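Local coordinates for protein putative NADPH:quinone oxidoreductase (Ralstonia eutropha, PDB 3IUP) that probably reduces quinones at the expense of NADPH, which it binds with the help of a Rossmann-type domain in a medium-chain dehydrogenase/reductase fold, at residues I202-K205 with Q206-D210; R298-G301 with M302-M306; S225-F228 with M229-T233. One frame throughout, in Å; residues are numbered along the deposited sequence.

In the fold
All three contacts belong to the Rossmann-type domain, whose parallel sheet runs, within this chain, from strand 220-222 at one border to strand 304-308 at the other. Contact 1, at the end of strand 199-203, holds the 2'-phosphate of NADPH. Contact 3 begins the next helix, 228-239, with its centre 13 Å away; the two touch where I202 CG2 meets F228 CE1 at 4.0 Å, although the F228 side chain stays about 11 Å from NADPH. Contact 2 enters the strand at the subunit interface, its centre 27 Å from that of contact 1 and 19 Å from that of contact 3. There M302 comes within about 4 Å of a different NADPH molecule, beside the second subunit.

Contact 1: residues I202-K205 with Q206-D210; sequences IVRK and QEQAD. With NDP (NADPH dihydro-nicotinamide-adenine-dinucleotide phosphate), chain C.
The guanidinium of R204 and the carboxamide of Q208 meet around the 2'-phosphate of NADPH. One face of the guanidinium is laid over the adenine, with NDP C5A 3.4 Å above its plane and displaced toward the rim. Its edge is turned to the phosphate, whose phosphorus lies in plane. Along that edge R204 NE gives a nearly straight bond to NDP O3X (2.7 Å, 168°), and R204 NH2 takes the neighbouring oxygen, NDP O2X, at 2.9 Å. The R204 chain is extended from CG to NE, carrying the group over the nucleotide.

Q208 uses both ends of its amide. OE1 accepts from the backbone N of R204 at 3.1 Å, the donor tilted 33° from the carbonyl plane, while NE2 reaches NDP O3X at 2.8 Å. The first bond fixes the rotation that presents NE2 to the phosphate. K205 bends at its last torsion (chi4 74°) to bring NZ to the same oxygen, 2.6 Å from NDP O3X, so three donors grip that atom. Together the two cations probably balance the phosphate charge, and such a basic pair here is consistent with selection of NADPH over NADH. K205 is also the N-cap residue of the helix: its carbonyl accepts weak bonds from the backbone N atoms of Q208 and A209.

V203, buried, runs antiparallel to the Q208 side chain, CB 3.5 Å from Q208 OE1 and CG2 4.0 Å from A209 CB, joining strand end to first helical turn. The whole belongs to the beta-alpha-beta unit of strand 199-203, helix 206-214 and strand 220-222; V203 bonds through its backbone to C221 of that last strand and to A223 just beyond it, I202 to H177 of strand 175-177 and to A180 in the loop after it.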
ATOM      1  N   ILE A 202     -10.942   8.059 -14.826  1.00 15.51           N
ATOM      2  CA  ILE A 202      -9.875   9.052 -14.948  1.00 16.52           C
ATOM      3  C   ILE A 202      -9.096   8.807 -16.209  1.00 16.63           C
ATOM      4  O   ILE A 202      -8.666   7.692 -16.476  1.00 16.24           O
ATOM      5  CB  ILE A 202      -8.946   9.058 -13.726  1.00 15.50           C
ATOM      6  CG1 ILE A 202      -9.737   9.438 -12.482  1.00 16.60           C
ATOM      7  CG2 ILE A 202      -7.789  10.035 -13.950  1.00 16.47           C
ATOM      8  CD1 ILE A 202      -8.985   9.293 -11.122  1.00 17.39           C
ATOM      9  N   VAL A 203      -8.924   9.865 -17.008  1.00 15.98           N
ATOM     10  CA  VAL A 203      -8.179   9.795 -18.267  1.00 16.74           C
ATOM     11  C   VAL A 203      -7.064  10.835 -18.269  1.00 16.60           C
ATOM     12  O   VAL A 203      -6.968  11.638 -17.337  1.00 17.63           O
ATOM     13  CB  VAL A 203      -9.122  10.018 -19.486  1.00 16.87           C
ATOM     14  CG1 VAL A 203     -10.196   8.937 -19.556  1.00 18.25           C
ATOM     15  CG2 VAL A 203      -9.754  11.427 -19.426  1.00 16.36           C
ATOM     16  N   ARG A 204      -6.246  10.869 -19.309  1.00 18.68           N
ATOM     17  CA  ARG A 204      -5.168  11.861 -19.370  1.00 20.76           C
ATOM     18  C   ARG A 204      -5.245  12.879 -20.471  1.00 22.33           C
ATOM     19  O   ARG A 204      -4.389  13.758 -20.533  1.00 22.83           O
ATOM     20  CB  ARG A 204      -3.798  11.193 -19.361  1.00 21.95           C
ATOM     21  CG  ARG A 204      -3.387  10.531 -20.634  1.00 23.17           C
ATOM     22  CD  ARG A 204      -1.853  10.287 -20.550  1.00 25.85           C
ATOM     23  NE  ARG A 204      -1.322   9.492 -21.651  1.00 27.32           N
ATOM     24  CZ  ARG A 204      -0.024   9.172 -21.781  1.00 28.57           C
ATOM     25  NH1 ARG A 204       0.887   9.605 -20.887  1.00 28.38           N
ATOM     26  NH2 ARG A 204       0.392   8.432 -22.805  1.00 26.18           N
ATOM     27  N   LYS A 205      -6.260  12.766 -21.324  1.00 23.06           N
ATOM     28  CA  LYS A 205      -6.433  13.652 -22.496  1.00 23.86           C
ATOM     29  C   LYS A 205      -7.944  13.895 -22.550  1.00 23.61           C
ATOM     30  O   LYS A 205      -8.743  12.977 -22.345  1.00 19.18           O
ATOM     31  CB  LYS A 205      -5.954  13.009 -23.821  1.00 25.36           C
ATOM     32  CG  LYS A 205      -4.452  12.851 -24.004  1.00 29.64           C
ATOM     33  CD  LYS A 205      -4.062  12.221 -25.370  1.00 32.58           C
ATOM     34  CE  LYS A 205      -2.513  12.079 -25.575  1.00 34.52           C
ATOM     35  NZ  LYS A 205      -1.770  10.980 -24.808  1.00 32.13           N
ATOM     36  N   GLN A 206      -8.347  15.113 -22.870  1.00 22.86           N
ATOM     37  CA  GLN A 206      -9.771  15.366 -23.027  1.00 21.94           C
ATOM     38  C   GLN A 206     -10.464  14.514 -24.086  1.00 20.61           C
ATOM     39  O   GLN A 206     -11.593  14.095 -23.892  1.00 19.21           O
ATOM     40  CB  GLN A 206     -10.006  16.836 -23.312  1.00 23.40           C
ATOM     41  CG  GLN A 206     -11.469  17.219 -23.309  1.00 22.71           C
ATOM     42  CD  GLN A 206     -12.168  17.049 -21.971  1.00 22.85           C
ATOM     43  OE1 GLN A 206     -11.553  17.096 -20.912  1.00 24.60           O
ATOM     44  NE2 GLN A 206     -13.475  16.822 -22.027  1.00 22.21           N
ATOM     45  N   GLU A 207      -9.810  14.235 -25.209  1.00 20.46           N
ATOM     46  CA  GLU A 207     -10.445  13.404 -26.237  1.00 21.06           C
ATOM     47  C   GLU A 207     -10.825  12.018 -25.679  1.00 20.55           C
ATOM     48  O   GLU A 207     -11.758  11.363 -26.157  1.00 19.20           O
ATOM     49  CB  GLU A 207      -9.556  13.280 -27.481  1.00 22.49           C
ATOM     50  CG  GLU A 207      -8.317  12.531 -27.266  1.00 26.66           C
ATOM     51  CD  GLU A 207      -7.377  12.536 -28.475  1.00 34.27           C
ATOM     52  OE1 GLU A 207      -7.694  13.149 -29.532  1.00 37.48           O
ATOM     53  OE2 GLU A 207      -6.311  11.919 -28.344  1.00 35.17           O
ATOM     54  N   GLN A 208     -10.084  11.553 -24.674  1.00 19.24           N
ATOM     55  CA  GLN A 208     -10.441  10.301 -24.025  1.00 18.00           C
ATOM     56  C   GLN A 208     -11.689  10.439 -23.169  1.00 17.14           C
ATOM     57  O   GLN A 208     -12.480   9.509 -23.059  1.00 17.27           O
ATOM     58  CB  GLN A 208      -9.259   9.808 -23.152  1.00 16.32           C
ATOM     59  CG  GLN A 208      -8.062   9.470 -23.964  1.00 18.69           C
ATOM     60  CD  GLN A 208      -6.773   9.355 -23.172  1.00 18.38           C
ATOM     61  OE1 GLN A 208      -6.765   9.310 -21.919  1.00 21.34           O
ATOM     62  NE2 GLN A 208      -5.654   9.352 -23.907  1.00 21.52           N
ATOM     63  N   ALA A 209     -11.856  11.587 -22.530  1.00 17.81           N
ATOM     64  CA  ALA A 209     -13.084  11.876 -21.820  1.00 16.79           C
ATOM     65  C   ALA A 209     -14.272  11.947 -22.776  1.00 17.94           C
ATOM     66  O   ALA A 209     -15.321  11.401 -22.498  1.00 16.83           O
ATOM     67  CB  ALA A 209     -12.945  13.176 -20.997  1.00 18.14           C
ATOM     68  N   ASP A 210     -14.088  12.588 -23.939  1.00 17.80           N
ATOM     69  CA  ASP A 210     -15.127  12.618 -24.959  1.00 18.69           C
ATOM     70  C   ASP A 210     -15.562  11.185 -25.344  1.00 17.57           C
ATOM     71  O   ASP A 210     -16.754  10.915 -25.454  1.00 17.46           O
ATOM     72  CB  ASP A 210     -14.614  13.327 -26.219  1.00 19.06           C
ATOM     73  CG  ASP A 210     -14.160  14.777 -25.948  1.00 22.85           C
ATOM     74  OD1 ASP A 210     -14.586  15.353 -24.921  1.00 22.46           O
ATOM     75  OD2 ASP A 210     -13.376  15.331 -26.780  1.00 23.43           O
TER
HETATM   76  PA  NDP C 401      -4.879  -0.302 -24.041  0.80 19.46           P
HETATM   77  O1A NDP C 401      -6.153  -0.583 -24.670  0.80 17.83           O
HETATM   78  O2A NDP C 401      -3.637  -0.437 -24.834  0.80 20.74           O
HETATM   79  O5B NDP C 401      -5.019   1.259 -23.507  0.80 17.61           O
HETATM   80  C5B NDP C 401      -3.918   1.774 -22.750  0.80 18.49           C
HETATM   81  C4B NDP C 401      -4.311   3.107 -22.191  0.80 16.98           C
HETATM   82  O4B NDP C 401      -3.213   3.534 -21.437  0.80 20.34           O
HETATM   83  C3B NDP C 401      -4.595   4.160 -23.275  0.80 18.15           C
HETATM   84  O3B NDP C 401      -5.784   4.897 -23.082  0.80 18.71           O
HETATM   85  C2B NDP C 401      -3.403   5.133 -23.145  0.80 18.25           C
HETATM   86  O2B NDP C 401      -3.731   6.499 -23.395  0.80 17.45           O
HETATM   87  C1B NDP C 401      -3.025   4.932 -21.684  0.80 18.81           C
HETATM   88  N9A NDP C 401      -1.617   5.238 -21.398  0.80 18.89           N
HETATM   89  C8A NDP C 401      -0.537   4.730 -22.092  0.80 20.10           C
HETATM   90  N7A NDP C 401       0.593   5.156 -21.501  0.80 16.64           N
HETATM   91  C5A NDP C 401       0.256   5.934 -20.409  0.80 21.48           C
HETATM   92  C6A NDP C 401       0.990   6.641 -19.436  0.80 21.56           C
HETATM   93  N6A NDP C 401       2.331   6.749 -19.451  0.80 20.30           N
HETATM   94  N1A NDP C 401       0.310   7.328 -18.452  0.80 19.83           N
HETATM   95  C2A NDP C 401      -1.049   7.365 -18.419  0.80 19.86           C
HETATM   96  N3A NDP C 401      -1.763   6.672 -19.370  0.80 22.52           N
HETATM   97  C4A NDP C 401      -1.131   5.974 -20.343  0.80 21.16           C
HETATM   98  O3  NDP C 401      -4.579  -1.150 -22.698  0.80 20.99           O
HETATM   99  PN  NDP C 401      -5.405  -2.359 -22.155  0.80 20.11           P
HETATM  100  O1N NDP C 401      -6.813  -2.087 -21.995  0.80 16.98           O
HETATM  101  O2N NDP C 401      -5.063  -3.635 -22.871  0.80 16.24           O
HETATM  102  O5D NDP C 401      -4.751  -2.477 -20.667  0.80 19.48           O
HETATM  103  C5D NDP C 401      -5.073  -1.484 -19.682  0.80 20.79           C
HETATM  104  C4D NDP C 401      -4.151  -1.642 -18.477  0.80 21.31           C
HETATM  105  O4D NDP C 401      -4.634  -2.779 -17.731  0.80 21.51           O
HETATM  106  C3D NDP C 401      -2.660  -1.883 -18.788  0.80 21.77           C
HETATM  107  O3D NDP C 401      -1.826  -1.211 -17.866  0.80 19.22           O
HETATM  108  C2D NDP C 401      -2.541  -3.382 -18.567  0.80 22.47           C
HETATM  109  O2D NDP C 401      -1.234  -3.860 -18.286  0.80 25.64           O
HETATM  110  C1D NDP C 401      -3.478  -3.530 -17.366  0.80 21.89           C
HETATM  111  N1N NDP C 401      -3.857  -4.933 -17.079  0.80 19.96           N
HETATM  112  C2N NDP C 401      -3.378  -5.455 -15.923  0.80 20.71           C
HETATM  113  C3N NDP C 401      -3.647  -6.749 -15.561  0.80 19.78           C
HETATM  114  C7N NDP C 401      -3.219  -7.271 -14.202  0.80 20.14           C
HETATM  115  O7N NDP C 401      -3.425  -8.629 -13.974  0.80 19.94           O
HETATM  116  N7N NDP C 401      -2.643  -6.527 -13.249  0.80 17.59           N
HETATM  117  C4N NDP C 401      -4.691  -7.506 -16.284  0.80 17.42           C
HETATM  118  C5N NDP C 401      -5.178  -6.832 -17.542  0.80 21.10           C
HETATM  119  C6N NDP C 401      -4.743  -5.558 -17.886  0.80 21.29           C
HETATM  120  P2B NDP C 401      -2.816   7.424 -24.401  0.80 20.66           P
HETATM  121  O1X NDP C 401      -3.502   7.388 -25.774  0.80 20.30           O
HETATM  122  O2X NDP C 401      -1.375   6.934 -24.503  0.80 20.42           O
HETATM  123  O3X NDP C 401      -2.877   8.819 -23.762  0.80 19.10           O

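Contact 2: residues R298-G301 with M302-M306; sequences RNFG and MAWGM
W304 lies with one face of its indole against the edge of F300. Its CG sits between the backbone N and the carbonyl carbon (chi1 67°), which turns the indole toward F300; CB is 4.1 Å from F300 CE1. At CG the approach tightens: F300 CE1 stands 3.4 Å from it and about as far from CD2, directly over the five-membered ring. CD1 meets the carbonyl of G301 as well, 3.2 Å from G301 O; NE1 is slightly farther from that oxygen and poorly angled for a bond to it. CE2 and CE3 complete the surface under F300 CE1. The result is a T-shaped (edge-to-face) pair, with planes at 78°.

W304 opens strand 304-308 of the Rossmann-type sheet, and its neighbours G305 and M306 pair antiparallel with a strand of the second subunit, so the sheet continues across the dimer. The chain enters this strand through an inverse gamma turn centred on A303. F300 packs against L258, T259 and E262 of helix 253-266. A water bridges the loop, donating to F300 O (2.8 Å) and accepting from A303 N (2.9 Å).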
ATOM      1  N   ARG A 298       1.251  12.426   2.070  1.00 22.59           N
ATOM      2  CA  ARG A 298       0.330  11.588   2.802  1.00 23.21           C
ATOM      3  C   ARG A 298      -0.702  12.432   3.524  1.00 24.24           C
ATOM      4  O   ARG A 298      -0.770  12.394   4.750  1.00 28.82           O
ATOM      5  CB  ARG A 298       1.130  10.767   3.799  1.00 22.59           C
ATOM      6  CG  ARG A 298       1.981   9.712   3.101  1.00 22.88           C
ATOM      7  CD  ARG A 298       3.050   9.085   4.046  1.00 23.07           C
ATOM      8  NE  ARG A 298       3.804  10.110   4.735  1.00 25.90           N
ATOM      9  CZ  ARG A 298       4.692  10.920   4.166  1.00 27.40           C
ATOM     10  NH1 ARG A 298       4.965  10.819   2.879  1.00 29.68           N
ATOM     11  NH2 ARG A 298       5.269  11.874   4.863  1.00 24.81           N
ATOM     12  N   ASN A 299      -1.533  13.159   2.808  1.00 22.90           N
ATOM     13  CA  ASN A 299      -2.468  14.078   3.432  0.50 22.65           C
ATOM     14  C   ASN A 299      -3.866  13.470   3.439  1.00 22.84           C
ATOM     15  O   ASN A 299      -4.849  14.159   3.158  1.00 24.80           O
ATOM     16  CB  ASN A 299      -2.420  15.430   2.687  0.50 22.92           C
ATOM     17  CG  ASN A 299      -2.386  15.258   1.185  0.50 21.37           C
ATOM     18  OD1 ASN A 299      -2.593  14.148   0.679  0.50 17.71           O
ATOM     19  ND2 ASN A 299      -2.099  16.337   0.460  0.50 19.47           N
ATOM     20  N   PHE A 300      -3.954  12.173   3.739  1.00 20.90           N
ATOM     21  CA  PHE A 300      -5.194  11.464   3.675  1.00 19.79           C
ATOM     22  C   PHE A 300      -5.410  10.536   4.872  1.00 18.76           C
ATOM     23  O   PHE A 300      -6.203   9.620   4.834  1.00 18.34           O
ATOM     24  CB  PHE A 300      -5.294  10.743   2.317  1.00 19.65           C
ATOM     25  CG  PHE A 300      -4.019  10.044   1.870  1.00 19.85           C
ATOM     26  CD1 PHE A 300      -3.574   8.891   2.496  1.00 22.35           C
ATOM     27  CD2 PHE A 300      -3.261  10.535   0.808  1.00 17.52           C
ATOM     28  CE1 PHE A 300      -2.399   8.254   2.053  1.00 22.15           C
ATOM     29  CE2 PHE A 300      -2.118   9.906   0.389  1.00 19.15           C
ATOM     30  CZ  PHE A 300      -1.681   8.770   1.003  1.00 20.57           C
ATOM     31  N   GLY A 301      -4.748  10.829   5.981  1.00 18.35           N
ATOM     32  CA  GLY A 301      -4.964  10.077   7.202  1.00 17.84           C
ATOM     33  C   GLY A 301      -4.261   8.735   7.168  1.00 16.96           C
ATOM     34  O   GLY A 301      -3.368   8.520   6.363  1.00 16.96           O
HETATM   35  N   MSE A 302      -4.692   7.844   8.050  1.00 15.88           N
HETATM   36  CA  MSE A 302      -4.019   6.582   8.293  0.60 15.87           C
HETATM   37  C   MSE A 302      -4.751   5.385   7.705  1.00 15.69           C
HETATM   38  O   MSE A 302      -4.193   4.299   7.631  1.00 14.83           O
HETATM   39  CB  MSE A 302      -3.828   6.419   9.803  0.60 16.73           C
HETATM   40  CG  MSE A 302      -3.087   7.596  10.428  0.60 18.40           C
HETATM   41 SE   MSE A 302      -1.278   7.581   9.767  0.45 25.86          SE
HETATM   42  CE  MSE A 302      -0.782   5.953  10.649  0.60 14.33           C
ATOM     43  N   ALA A 303      -6.013   5.570   7.279  1.00 13.36           N
ATOM     44  CA  ALA A 303      -6.843   4.446   6.832  1.00 13.45           C
ATOM     45  C   ALA A 303      -6.781   4.297   5.319  1.00 13.30           C
ATOM     46  O   ALA A 303      -7.695   4.673   4.561  1.00 11.44           O
ATOM     47  CB  ALA A 303      -8.319   4.550   7.337  1.00 12.79           C
ATOM     48  N   TRP A 304      -5.628   3.790   4.861  1.00 11.67           N
ATOM     49  CA  TRP A 304      -5.352   3.678   3.455  1.00 10.83           C
ATOM     50  C   TRP A 304      -4.412   2.534   3.187  1.00 12.37           C
ATOM     51  O   TRP A 304      -3.631   2.117   4.065  1.00 11.18           O
ATOM     52  CB  TRP A 304      -4.728   4.993   2.901  1.00 11.88           C
ATOM     53  CG  TRP A 304      -3.360   5.284   3.433  1.00 12.32           C
ATOM     54  CD1 TRP A 304      -3.061   5.906   4.580  1.00 14.14           C
ATOM     55  CD2 TRP A 304      -2.093   4.918   2.827  1.00 11.47           C
ATOM     56  NE1 TRP A 304      -1.709   5.920   4.773  1.00 15.28           N
ATOM     57  CE2 TRP A 304      -1.082   5.339   3.708  1.00 13.34           C
ATOM     58  CE3 TRP A 304      -1.736   4.285   1.630  1.00 11.77           C
ATOM     59  CZ2 TRP A 304       0.269   5.172   3.441  1.00 14.92           C
ATOM     60  CZ3 TRP A 304      -0.397   4.099   1.365  1.00 17.22           C
ATOM     61  CH2 TRP A 304       0.598   4.565   2.254  1.00 17.18           C
ATOM     62  N   GLY A 305      -4.501   2.041   1.971  1.00 11.51           N
ATOM     63  CA  GLY A 305      -3.550   1.055   1.478  1.00 12.72           C
ATOM     64  C   GLY A 305      -3.330   1.269   0.004  1.00 12.66           C
ATOM     65  O   GLY A 305      -4.223   1.784  -0.742  1.00 12.75           O
HETATM   66  N   MSE A 306      -2.172   0.798  -0.442  1.00 12.89           N
HETATM   67  CA  MSE A 306      -1.804   0.845  -1.848  1.00 13.59           C
HETATM   68  C   MSE A 306      -1.069  -0.460  -2.099  1.00 15.33           C
HETATM   69  O   MSE A 306      -0.260  -0.912  -1.249  1.00 16.51           O
HETATM   70  CB  MSE A 306      -0.861   2.018  -2.150  1.00 14.53           C
HETATM   71  CG  MSE A 306      -0.571   2.145  -3.607  1.00 16.74           C
HETATM   72 SE   MSE A 306       0.648   3.724  -3.908  0.75 20.07          SE
HETATM   73  CE  MSE A 306      -0.537   5.212  -3.407  1.00 20.04           C
TER
HETATM   74  O   HOH W   1      -7.559   7.923   6.584  1.00 16.43           O

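Contact 3: residues S225-F228 with M229-T233; sequences SPTF and MQDLT
At the N-terminus of helix 228-239 the carboxylate of D231 reaches back to the hydroxyls of S225 and T227, in the turn that leads into the helix. S225 OG donates to D231 OD2 at 3.1 Å and T227 OG1 to D231 OD1 at 3.0 Å. Each oxygen is met on its syn side, moderately out of the carboxylate plane, so the two bonds fix the rotation of the group. The carboxylate sits by the helix N-terminus, whose dipole would probably favour its negative charge.

S225 OG also accepts from T227 N at 3.0 Å, closing an ST turn, while F228 N bonds to S225 O in a type I beta turn. Helical bonds follow from D231 N to T227 O and from L232 N to F228 O.

On the inner side F228 has CG anti to the backbone N (chi1 177°) and runs alongside L232, CZ standing 3.9 Å from L232 CD2. The selenium of M229 makes an oblique Met-aromatic contact, 5.1 Å from the F228 ring centroid. The ring of F228 also packs on L253 and Q256 of helix 253-266 and on C221 of strand 220-222.

Here T227 occupies the N-cap position but spends its hydroxyl on D231 instead of capping a backbone N; the arrangement is a strand-turn-helix junction of the Rossmann fold, built from overlapping beta and ST turns.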
ATOM      1  N   SER A 225      -6.825  18.397 -16.585  1.00 23.62           N
ATOM      2  CA  SER A 225      -7.723  19.533 -16.296  1.00 23.87           C
ATOM      3  C   SER A 225      -7.105  20.460 -15.269  1.00 22.80           C
ATOM      4  O   SER A 225      -6.602  19.988 -14.260  1.00 21.11           O
ATOM      5  CB  SER A 225      -9.073  19.052 -15.747  1.00 24.12           C
ATOM      6  OG  SER A 225      -9.828  20.137 -15.196  1.00 23.36           O
ATOM      7  N   PRO A 226      -7.201  21.789 -15.472  1.00 22.07           N
ATOM      8  CA  PRO A 226      -6.705  22.639 -14.371  1.00 22.14           C
ATOM      9  C   PRO A 226      -7.536  22.562 -13.122  1.00 22.12           C
ATOM     10  O   PRO A 226      -7.091  23.034 -12.096  1.00 23.33           O
ATOM     11  CB  PRO A 226      -6.781  24.070 -14.948  1.00 22.69           C
ATOM     12  CG  PRO A 226      -7.812  23.945 -16.062  1.00 22.54           C
ATOM     13  CD  PRO A 226      -7.551  22.597 -16.652  1.00 22.82           C
ATOM     14  N   THR A 227      -8.714  21.982 -13.173  1.00 22.06           N
ATOM     15  CA  THR A 227      -9.503  21.774 -11.951  1.00 23.08           C
ATOM     16  C   THR A 227      -9.655  20.283 -11.579  1.00 21.50           C
ATOM     17  O   THR A 227     -10.637  19.906 -10.944  1.00 22.15           O
ATOM     18  CB  THR A 227     -10.910  22.344 -12.096  1.00 24.04           C
ATOM     19  OG1 THR A 227     -11.507  21.799 -13.273  1.00 24.13           O
ATOM     20  CG2 THR A 227     -10.878  23.924 -12.211  1.00 26.34           C
ATOM     21  N   PHE A 228      -8.710  19.458 -12.009  1.00 20.99           N
ATOM     22  CA  PHE A 228      -8.761  17.990 -11.795  1.00 20.28           C
ATOM     23  C   PHE A 228      -9.092  17.616 -10.355  1.00 19.75           C
ATOM     24  O   PHE A 228     -10.004  16.823 -10.110  1.00 17.80           O
ATOM     25  CB  PHE A 228      -7.408  17.383 -12.198  1.00 19.48           C
ATOM     26  CG  PHE A 228      -7.308  15.889 -11.966  1.00 20.84           C
ATOM     27  CD1 PHE A 228      -8.236  15.033 -12.522  1.00 21.49           C
ATOM     28  CD2 PHE A 228      -6.293  15.354 -11.175  1.00 24.29           C
ATOM     29  CE1 PHE A 228      -8.159  13.643 -12.311  1.00 21.37           C
ATOM     30  CE2 PHE A 228      -6.213  13.980 -10.978  1.00 21.14           C
ATOM     31  CZ  PHE A 228      -7.148  13.144 -11.535  1.00 20.50           C
HETATM   32  N   MSE A 229      -8.353  18.165  -9.399  1.00 19.47           N
HETATM   33  CA  MSE A 229      -8.556  17.776  -7.989  1.00 20.83           C
HETATM   34  C   MSE A 229      -9.969  18.128  -7.508  1.00 21.69           C
HETATM   35  O   MSE A 229     -10.646  17.331  -6.864  1.00 19.68           O
HETATM   36  CB  MSE A 229      -7.472  18.331  -7.047  1.00 21.29           C
HETATM   37  CG  MSE A 229      -6.078  18.007  -7.411  1.00 21.08           C
HETATM   38 SE   MSE A 229      -5.719  16.038  -7.162  0.75 20.46          SE
HETATM   39  CE  MSE A 229      -5.292  16.165  -5.281  1.00 23.96           C
ATOM     40  N   GLN A 230     -10.453  19.319  -7.853  1.00 21.86           N
ATOM     41  CA  GLN A 230     -11.826  19.628  -7.555  1.00 22.83           C
ATOM     42  C   GLN A 230     -12.840  18.715  -8.245  1.00 21.03           C
ATOM     43  O   GLN A 230     -13.813  18.284  -7.628  1.00 20.02           O
ATOM     44  CB  GLN A 230     -12.086  21.078  -7.920  1.00 24.10           C
ATOM     45  CG  GLN A 230     -13.511  21.567  -7.815  1.00 28.25           C
ATOM     46  CD  GLN A 230     -13.593  23.000  -8.358  1.00 35.42           C
ATOM     47  OE1 GLN A 230     -12.692  23.812  -8.099  1.00 40.04           O
ATOM     48  NE2 GLN A 230     -14.595  23.280  -9.184  1.00 38.87           N
ATOM     49  N   ASP A 231     -12.629  18.441  -9.537  1.00 21.06           N
ATOM     50  CA  ASP A 231     -13.546  17.591 -10.311  1.00 21.56           C
ATOM     51  C   ASP A 231     -13.577  16.169  -9.681  1.00 19.71           C
ATOM     52  O   ASP A 231     -14.629  15.568  -9.514  1.00 18.24           O
ATOM     53  CB  ASP A 231     -13.047  17.380 -11.758  1.00 22.93           C
ATOM     54  CG  ASP A 231     -12.808  18.668 -12.560  1.00 28.98           C
ATOM     55  OD1 ASP A 231     -13.393  19.730 -12.232  1.00 28.38           O
ATOM     56  OD2 ASP A 231     -12.012  18.565 -13.571  1.00 31.70           O
ATOM     57  N   LEU A 232     -12.393  15.663  -9.341  1.00 18.77           N
ATOM     58  CA  LEU A 232     -12.256  14.312  -8.804  1.00 17.62           C
ATOM     59  C   LEU A 232     -12.908  14.229  -7.448  1.00 17.08           C
ATOM     60  O   LEU A 232     -13.730  13.326  -7.187  1.00 16.57           O
ATOM     61  CB  LEU A 232     -10.767  13.882  -8.768  1.00 16.57           C
ATOM     62  CG  LEU A 232     -10.482  12.520  -8.151  1.00 18.04           C
ATOM     63  CD1 LEU A 232     -11.424  11.458  -8.818  1.00 16.28           C
ATOM     64  CD2 LEU A 232      -9.000  12.160  -8.231  1.00 16.88           C
ATOM     65  N   THR A 233     -12.672  15.239  -6.625  1.00 17.54           N
ATOM     66  CA  THR A 233     -13.281  15.275  -5.299  1.00 18.53           C
ATOM     67  C   THR A 233     -14.815  15.286  -5.419  1.00 17.70           C
ATOM     68  O   THR A 233     -15.519  14.538  -4.733  1.00 17.46           O
ATOM     69  CB  THR A 233     -12.762  16.442  -4.445  1.00 17.65           C
ATOM     70  OG1 THR A 233     -11.336  16.391  -4.324  1.00 17.93           O
ATOM     71  CG2 THR A 233     -13.416  16.430  -3.035  1.00 19.64           C
TER